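Local coordinates for protein short-chain type dehydrogenase/reductase (PDB 3SVT) that probably catalyses NAD-dependent oxidation or reduction of a still undefined substrate, at residues G42-P45 with D46-A49. Numbering follows the deposited sequence.
Sequences GRNP and DKLA
N44 caps the start of helix 45-57: its side-chain OD1 accepts a weak, bent hydrogen bond from D46 N at 3.1 Å. The N-H...O angle is only 130°. With CG opposite the backbone N about chi1 (-166°), the amide sits beside N44's own carbonyl carbon, on the side where the helix begins, and OD1 comes close to D46 N. The same residue also starts the backbone pattern, for N44 O takes a bond from L48 N (3.0 Å). One residue on, A49 N donates to P45 O at 2.9 Å. P45, the first residue of the helix, brings no N-H; the cap reaches the second amide, D46 N. D46 brings its carboxylate close to the amide oxygen: OD2 stands 3.1 Å from N44 OD1, an acceptor pair with no proton to share, and the amide and carboxylate planes are turned 73° apart. Beside it, the aliphatic part of K47 passes the amide, CE 4.0 Å from N44 ND2. On the inner side the buried L48 reaches back under the turn, its CD1 3.3 Å from G42 O. Both L48 methyls pack near G42 N, which is buried and has no partner in the model. L48 also meets Y67 and P45 meets P69, both on strand 64-69, while a backbone bond joins G42 to T70. The piece is thus the turn from strand to helix in a beta-alpha-beta unit of the Rossmann fold. Two acceptor oxygens near the helix N-terminus, one amide and one carboxylate, probably interact favourably with the positive end of its dipole, partly offsetting their mutual repulsion.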
# COMPACT_ATOMS: atom_id res chain seq x y z
N GLY B 42 -22.56 -0.71 24.13
CA GLY B 42 -22.54 -2.07 23.60
C GLY B 42 -23.90 -2.74 23.69
O GLY B 42 -24.86 -2.17 24.23
N ARG B 43 -23.99 -3.96 23.18
CA ARG B 43 -25.27 -4.63 23.05
C ARG B 43 -25.84 -5.14 24.39
O ARG B 43 -27.05 -5.14 24.57
CB ARG B 43 -25.19 -5.77 22.01
N ASN B 44 -24.97 -5.55 25.31
CA ASN B 44 -25.37 -6.35 26.49
C ASN B 44 -25.33 -5.54 27.79
O ASN B 44 -24.25 -5.29 28.35
CB ASN B 44 -24.46 -7.58 26.60
CG ASN B 44 -25.00 -8.65 27.56
OD1 ASN B 44 -25.82 -8.37 28.43
ND2 ASN B 44 -24.51 -9.87 27.40
N PRO B 45 -26.50 -5.10 28.28
CA PRO B 45 -26.51 -4.31 29.52
C PRO B 45 -25.89 -5.01 30.74
O PRO B 45 -25.33 -4.31 31.59
CB PRO B 45 -28.00 -4.03 29.75
CG PRO B 45 -28.73 -4.92 28.83
CD PRO B 45 -27.85 -5.20 27.69
N ASP B 46 -25.98 -6.35 30.81
CA ASP B 46 -25.33 -7.15 31.88
C ASP B 46 -23.84 -6.88 31.95
O ASP B 46 -23.32 -6.53 33.02
CB ASP B 46 -25.51 -8.66 31.67
CG ASP B 46 -26.94 -9.10 31.76
OD1 ASP B 46 -27.59 -8.87 32.82
OD2 ASP B 46 -27.40 -9.71 30.77
N LYS B 47 -23.16 -7.07 30.82
CA LYS B 47 -21.71 -6.82 30.73
C LYS B 47 -21.38 -5.36 30.93
O LYS B 47 -20.41 -5.03 31.59
CB LYS B 47 -21.15 -7.23 29.37
CG LYS B 47 -20.95 -8.71 29.17
CD LYS B 47 -20.29 -8.96 27.80
CE LYS B 47 -20.59 -10.36 27.25
NZ LYS B 47 -20.15 -11.49 28.14
N LEU B 48 -22.17 -4.48 30.32
CA LEU B 48 -21.90 -3.05 30.42
C LEU B 48 -21.94 -2.61 31.89
O LEU B 48 -21.03 -1.93 32.34
CB LEU B 48 -22.88 -2.25 29.57
CG LEU B 48 -22.67 -2.33 28.04
CD1 LEU B 48 -23.77 -1.56 27.33
CD2 LEU B 48 -21.27 -1.84 27.59
N ALA B 49 -22.97 -3.02 32.62
CA ALA B 49 -23.13 -2.69 34.05
C ALA B 49 -21.99 -3.25 34.88
O ALA B 49 -21.42 -2.55 35.74
CB ALA B 49 -24.48 -3.20 34.59